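Local coordinates for protein cellulase IBT99 (Metagenomes, PDB 6WBT) that probably hydrolyses 6-phospho-alpha-glucosides as a family 4 glycosidase, and binds NAD, a manganese ion and glucose-6-phosphate, at residues A[325-330]-A[336-341]; A[141-146]-A[330-335]. All blocks are in the same frame, centred on the assembly; numbering follows the deposited sequence.

Contact 1: residues A[325-330]-A[336-341]; sequences IVKVVE and ERSRQL
Lys327 and Glu336 face each other across a helix-turn-strand connection, where helix 321-334 ends and the chain turns back as strand 338-345 of the large mixed sheet. The axes of segments 325-330 and 338-341 approach to 9.5 Å, with 133° between their directions. Lys327 does most of the bridging. It leaves the helix with CG anti to the backbone N and then bends at chi2 (56°), which swings its end over to the strand. On the way CG passes 3.8 Å from NE2 of Gln340, the lysine chain running across the end of the glutamine amide, and CE lies 3.4 Å from OG of Ser338. The tip forms a salt bridge, NZ to OE2 of Glu336 at 2.7 Å, with the ammonium nitrogen well above the carboxylate plane (62° out of it). Glu330 comes up to the same oxygen from the last part of the helix segment, and its carboxylate lies beside that of Glu336 without a hydrogen bond between them. Further along the strand, Gln340 folds back along its own backbone and gives NE2 to OG of Ser338 at 2.7 Å, while its CG packs loosely on CG2 of Val328. Backbone bonds from Ser338 and Gln340 to Val365 and Gly363 tie the strand to strand 358-366, and Arg337 forms a salt bridge with Glu193 of the second subunit. Two acidic groups thus sit close together with Lys327 bound to one of them. Lys327, with a long, weak ion pair from Lys30 to Glu336, probably offsets part of the repulsion between the two carboxylates.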
loop_
_atom_site.group_PDB
_atom_site.type_symbol
_atom_site.label_atom_id
_atom_site.label_comp_id
_atom_site.label_asym_id
_atom_site.label_seq_id
_atom_site.Cartn_x
_atom_site.Cartn_y
_atom_site.Cartn_z
ATOM N N ILE A 325 13.396 26.552 -18.912
ATOM C CA ILE A 325 11.960 26.655 -19.151
ATOM C C ILE A 325 11.653 26.541 -20.640
ATOM O O ILE A 325 10.668 25.907 -21.038
ATOM C CB ILE A 325 11.418 27.967 -18.555
ATOM C CG1 ILE A 325 11.723 28.023 -17.058
ATOM C CG2 ILE A 325 9.924 28.092 -18.806
ATOM C CD1 ILE A 325 11.648 29.410 -16.472
ATOM N N VAL A 326 12.488 27.149 -21.485
ATOM C CA VAL A 326 12.275 27.065 -22.927
ATOM C C VAL A 326 12.467 25.634 -23.416
ATOM O O VAL A 326 11.763 25.175 -24.324
ATOM C CB VAL A 326 13.204 28.053 -23.658
ATOM C CG1 VAL A 326 13.147 27.836 -25.162
ATOM C CG2 VAL A 326 12.820 29.484 -23.316
ATOM N N LYS A 327 13.406 24.900 -22.813
ATOM C CA LYS A 327 13.624 23.510 -23.202
ATOM C C LYS A 327 12.399 22.647 -22.923
ATOM O O LYS A 327 12.121 21.704 -23.673
ATOM C CB LYS A 327 14.853 22.954 -22.477
ATOM C CG LYS A 327 15.143 21.487 -22.758
ATOM C CD LYS A 327 15.292 21.224 -24.249
ATOM C CE LYS A 327 15.456 19.740 -24.532
ATOM N NZ LYS A 327 15.431 19.443 -25.990
ATOM N N VAL A 328 11.652 22.956 -21.863
ATOM C CA VAL A 328 10.455 22.184 -21.544
ATOM C C VAL A 328 9.369 22.424 -22.590
ATOM O O VAL A 328 8.792 21.475 -23.133
ATOM C CB VAL A 328 9.961 22.522 -20.125
ATOM C CG1 VAL A 328 8.576 21.950 -19.899
ATOM C CG2 VAL A 328 10.937 21.983 -19.083
ATOM N N VAL A 329 9.076 23.694 -22.885
ATOM C CA VAL A 329 8.092 24.016 -23.917
ATOM C C VAL A 329 8.509 23.422 -25.253
ATOM O O VAL A 329 7.690 22.851 -25.982
ATOM C CB VAL A 329 7.903 25.540 -24.032
ATOM C CG1 VAL A 329 6.855 25.861 -25.090
ATOM C CG2 VAL A 329 7.548 26.151 -22.691
ATOM N N GLU A 330 9.791 23.560 -25.599
ATOM C CA GLU A 330 10.288 23.012 -26.855
ATOM C C GLU A 330 10.097 21.501 -26.908
ATOM O O GLU A 330 9.746 20.946 -27.956
ATOM C CB GLU A 330 11.759 23.381 -27.030
ATOM C CG GLU A 330 12.394 22.855 -28.299
ATOM C CD GLU A 330 13.873 23.171 -28.376
ATOM O OE1 GLU A 330 14.302 24.176 -27.770
ATOM O OE2 GLU A 330 14.610 22.412 -29.038
ATOM N N GLU A 336 10.333 15.886 -27.794
ATOM C CA GLU A 336 11.754 15.570 -27.759
ATOM C C GLU A 336 12.124 14.578 -26.663
ATOM O O GLU A 336 13.267 14.110 -26.642
ATOM C CB GLU A 336 12.575 16.849 -27.579
ATOM C CG GLU A 336 12.205 17.967 -28.537
ATOM C CD GLU A 336 13.242 19.072 -28.564
ATOM O OE1 GLU A 336 14.033 19.122 -29.529
ATOM O OE2 GLU A 336 13.274 19.881 -27.613
ATOM N N ARG A 337 11.194 14.257 -25.761
ATOM C CA ARG A 337 11.434 13.298 -24.680
ATOM C C ARG A 337 12.599 13.738 -23.795
ATOM O O ARG A 337 13.439 12.931 -23.396
ATOM C CB ARG A 337 11.668 11.888 -25.230
ATOM C CG ARG A 337 10.636 11.448 -26.254
ATOM C CD ARG A 337 9.228 11.575 -25.700
ATOM N NE ARG A 337 8.610 10.275 -25.460
ATOM C CZ ARG A 337 7.794 9.670 -26.316
ATOM N NH1 ARG A 337 7.494 10.248 -27.471
ATOM N NH2 ARG A 337 7.274 8.489 -26.016
ATOM N N SER A 338 12.647 15.032 -23.488
ATOM C CA SER A 338 13.706 15.560 -22.641
ATOM C C SER A 338 13.510 15.111 -21.199
ATOM O O SER A 338 12.398 15.149 -20.664
ATOM C CB SER A 338 13.738 17.086 -22.719
ATOM O OG SER A 338 14.803 17.614 -21.945
ATOM N N ARG A 339 14.600 14.684 -20.568
ATOM C CA ARG A 339 14.568 14.181 -19.200
ATOM C C ARG A 339 14.849 15.336 -18.245
ATOM O O ARG A 339 15.991 15.794 -18.131
ATOM C CB ARG A 339 15.583 13.054 -19.021
ATOM C CG ARG A 339 15.501 12.343 -17.682
ATOM C CD ARG A 339 16.568 11.266 -17.575
ATOM N NE ARG A 339 16.468 10.512 -16.329
ATOM C CZ ARG A 339 17.039 10.877 -15.188
ATOM N NH1 ARG A 339 17.753 11.993 -15.127
ATOM N NH2 ARG A 339 16.897 10.127 -14.103
ATOM N N GLN A 340 13.810 15.806 -17.558
ATOM C CA GLN A 340 13.921 16.933 -16.644
ATOM C C GLN A 340 13.364 16.552 -15.279
ATOM O O GLN A 340 12.625 15.574 -15.135
ATOM C CB GLN A 340 13.181 18.169 -17.176
ATOM C CG GLN A 340 13.599 18.601 -18.572
ATOM C CD GLN A 340 15.031 19.099 -18.632
ATOM O OE1 GLN A 340 15.622 19.457 -17.613
ATOM N NE2 GLN A 340 15.597 19.122 -19.833
ATOM N N LEU A 341 13.728 17.347 -14.274
ATOM C CA LEU A 341 13.230 17.167 -12.912
ATOM C C LEU A 341 11.991 18.039 -12.749
ATOM O O LEU A 341 12.092 19.247 -12.524
ATOM C CB LEU A 341 14.305 17.528 -11.891
ATOM C CG LEU A 341 15.682 16.882 -12.056
ATOM C CD1 LEU A 341 16.616 17.330 -10.943
ATOM C CD2 LEU A 341 15.576 15.367 -12.091
#

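Contact 2: residues A[141-146]-A[330-335]; sequences KYWIVN and ESLIHD
Leu332, near the end of helix 321-334, lays its two methyl groups on Trp143 and Val145 of strand 143-146, a parallel strand in the NAD-binding Rossmann-type part of the sheet. The contact is buried and wholly apolar, and both branches of the leucine take part. CD2 sits over the five-membered ring of Trp143, 4.0 Å from its centroid and only 10° off the ring normal, a CH-pi contact made squarely on the face. CD1 bridges the valine and the root of the indole: it lies 3.6 Å from CG2 of Val145 and 4.0 Å from both CB and CG of Trp143, over the same ring face as CD2. With CD1 nearly anti to CA (chi2 163°), Leu332 spreads its fork so that CD2 reaches further out over the indole while CD1 fills the angle between the ring and the valine. In Trp143 a chi2 of 113° turns the flat of the indole to the leucine. Val145, two residues on and on the same side of the strand, directs CG2 at Leu332, and the valine and leucine chains run alongside each other from opposing backbones. The tryptophan is engaged a second time, by a cation-pi contact with Arg166, while Tyr81 of the adjacent strand 81-84 also touches Leu332. Replacing Trp143 by an alanine would probably strip CD2 of Leu332 of its aromatic support and leave the Arg166 guanidinium without its pi partner. No hydrogen bond crosses between the segments, which implies that the helix end is seated on the sheet here by dispersion and the exclusion of water, with the fit set by methyl and ring shape.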
loop_
_atom_site.group_PDB
_atom_site.type_symbol
_atom_site.label_atom_id
_atom_site.label_comp_id
_atom_site.label_asym_id
_atom_site.label_seq_id
_atom_site.Cartn_x
_atom_site.Cartn_y
_atom_site.Cartn_z
ATOM N N LYS A 141 -5.368 22.054 -26.690
ATOM C CA LYS A 141 -4.085 21.412 -26.435
ATOM C C LYS A 141 -3.090 22.374 -25.795
ATOM O O LYS A 141 -1.885 22.289 -26.046
ATOM C CB LYS A 141 -3.502 20.833 -27.723
ATOM C CG LYS A 141 -4.148 19.537 -28.183
ATOM C CD LYS A 141 -3.317 18.874 -29.271
ATOM C CE LYS A 141 -3.876 17.513 -29.652
ATOM N NZ LYS A 141 -2.998 16.815 -30.632
ATOM N N TYR A 142 -3.580 23.295 -24.968
ATOM C CA TYR A 142 -2.708 24.272 -24.338
ATOM C C TYR A 142 -1.777 23.593 -23.338
ATOM O O TYR A 142 -1.990 22.453 -22.916
ATOM C CB TYR A 142 -3.530 25.355 -23.636
ATOM C CG TYR A 142 -4.134 24.916 -22.318
ATOM C CD1 TYR A 142 -5.361 24.267 -22.275
ATOM C CD2 TYR A 142 -3.477 25.153 -21.117
ATOM C CE1 TYR A 142 -5.914 23.864 -21.073
ATOM C CE2 TYR A 142 -4.020 24.750 -19.914
ATOM C CZ TYR A 142 -5.238 24.110 -19.896
ATOM O OH TYR A 142 -5.778 23.713 -18.695
ATOM N N TRP A 143 -0.727 24.316 -22.957
ATOM C CA TRP A 143 0.194 23.857 -21.927
ATOM C C TRP A 143 0.600 25.039 -21.066
ATOM O O TRP A 143 0.963 26.097 -21.591
ATOM C CB TRP A 143 1.437 23.195 -22.532
ATOM C CG TRP A 143 1.209 21.788 -22.978
ATOM C CD1 TRP A 143 1.231 21.321 -24.259
ATOM C CD2 TRP A 143 0.917 20.659 -22.144
ATOM N NE1 TRP A 143 0.976 19.971 -24.275
ATOM C CE2 TRP A 143 0.779 19.541 -22.990
ATOM C CE3 TRP A 143 0.760 20.486 -20.766
ATOM C CZ2 TRP A 143 0.490 18.269 -22.503
ATOM C CZ3 TRP A 143 0.475 19.221 -20.284
ATOM C CH2 TRP A 143 0.341 18.129 -21.150
ATOM N N ILE A 144 0.535 24.859 -19.754
ATOM C CA ILE A 144 0.959 25.873 -18.798
ATOM C C ILE A 144 2.232 25.362 -18.135
ATOM O O ILE A 144 2.178 24.553 -17.201
ATOM C CB ILE A 144 -0.122 26.176 -17.755
ATOM C CG1 ILE A 144 -1.407 26.630 -18.441
ATOM C CG2 ILE A 144 0.374 27.239 -16.784
ATOM C CD1 ILE A 144 -2.520 26.926 -17.475
ATOM N N VAL A 145 3.378 25.834 -18.610
ATOM C CA VAL A 145 4.640 25.495 -17.977
ATOM C C VAL A 145 4.832 26.421 -16.782
ATOM O O VAL A 145 5.415 27.508 -16.905
ATOM C CB VAL A 145 5.810 25.582 -18.981
ATOM C CG1 VAL A 145 7.119 25.272 -18.281
ATOM C CG2 VAL A 145 5.578 24.610 -20.134
ATOM N N ASN A 146 4.319 26.006 -15.627
ATOM C CA ASN A 146 4.331 26.844 -14.437
ATOM C C ASN A 146 5.654 26.685 -13.702
ATOM O O ASN A 146 6.066 25.566 -13.381
ATOM C CB ASN A 146 3.159 26.481 -13.531
ATOM C CG ASN A 146 3.186 27.231 -12.215
ATOM O OD1 ASN A 146 3.643 28.372 -12.140
ATOM N ND2 ASN A 146 2.700 26.587 -11.160
ATOM N N GLU A 330 9.791 23.560 -25.599
ATOM C CA GLU A 330 10.288 23.012 -26.855
ATOM C C GLU A 330 10.097 21.501 -26.908
ATOM O O GLU A 330 9.746 20.946 -27.956
ATOM C CB GLU A 330 11.759 23.381 -27.030
ATOM C CG GLU A 330 12.394 22.855 -28.299
ATOM C CD GLU A 330 13.873 23.171 -28.376
ATOM O OE1 GLU A 330 14.302 24.176 -27.770
ATOM O OE2 GLU A 330 14.610 22.412 -29.038
ATOM N N SER A 331 10.312 20.819 -25.781
ATOM C CA SER A 331 10.089 19.380 -25.737
ATOM C C SER A 331 8.608 19.029 -25.785
ATOM O O SER A 331 8.261 17.919 -26.200
ATOM C CB SER A 331 10.732 18.783 -24.485
ATOM O OG SER A 331 10.649 17.368 -24.498
ATOM N N LEU A 332 7.731 19.947 -25.371
ATOM C CA LEU A 332 6.295 19.741 -25.511
ATOM C C LEU A 332 5.832 19.916 -26.951
ATOM O O LEU A 332 4.847 19.290 -27.363
ATOM C CB LEU A 332 5.532 20.708 -24.602
ATOM C CG LEU A 332 5.626 20.505 -23.089
ATOM C CD1 LEU A 332 5.175 21.756 -22.352
ATOM C CD2 LEU A 332 4.788 19.314 -22.665
ATOM N N ILE A 333 6.522 20.752 -27.725
ATOM C CA ILE A 333 6.111 21.019 -29.100
ATOM C C ILE A 333 6.527 19.878 -30.019
ATOM O O ILE A 333 5.716 19.356 -30.793
ATOM C CB ILE A 333 6.690 22.363 -29.577
ATOM C CG1 ILE A 333 6.239 23.496 -28.658
ATOM C CG2 ILE A 333 6.268 22.648 -31.010
ATOM C CD1 ILE A 333 7.104 24.730 -28.744
ATOM N N HIS A 334 7.793 19.472 -29.949
ATOM C CA HIS A 334 8.351 18.491 -30.870
ATOM C C HIS A 334 8.453 17.092 -30.278
ATOM O O HIS A 334 8.984 16.198 -30.945
ATOM C CB HIS A 334 9.733 18.947 -31.346
ATOM C CG HIS A 334 9.701 20.158 -32.223
ATOM N ND1 HIS A 334 10.841 20.829 -32.610
ATOM C CD2 HIS A 334 8.665 20.818 -32.793
ATOM C CE1 HIS A 334 10.508 21.850 -33.379
ATOM N NE2 HIS A 334 9.193 21.866 -33.505
ATOM N N ASP A 335 7.963 16.881 -29.054
ATOM C CA ASP A 335 8.005 15.570 -28.403
ATOM C C ASP A 335 9.442 15.049 -28.329
ATOM O O ASP A 335 9.750 13.930 -28.745
ATOM C CB ASP A 335 7.084 14.577 -29.118
ATOM C CG ASP A 335 6.922 13.274 -28.361
ATOM O OD1 ASP A 335 6.458 13.312 -27.204
ATOM O OD2 ASP A 335 7.256 12.213 -28.927
#

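How the contacts relate
The two contacts lie about 8 Å apart, centre to centre, and use successive parts of helix 321-334, with Glu330 belonging to both. Both reach the same mixed sheet: contact 2 through strand 143-146, contact 1 through strand 338-345, with strand 167-170 in between. Along the chain the order is 141-146, 325-330, 330-335, 336-341, so a segment of one contact always lies between the two of the other. They also touch directly, since Ser331 OG probably bonds to Ser338 N at 3.2 Å and Val329 packs on Val145. One helix end therefore spans the Rossmann-type parallel strands and the antiparallel strands contributed by the C-terminal family region, joining the two parts of the protein.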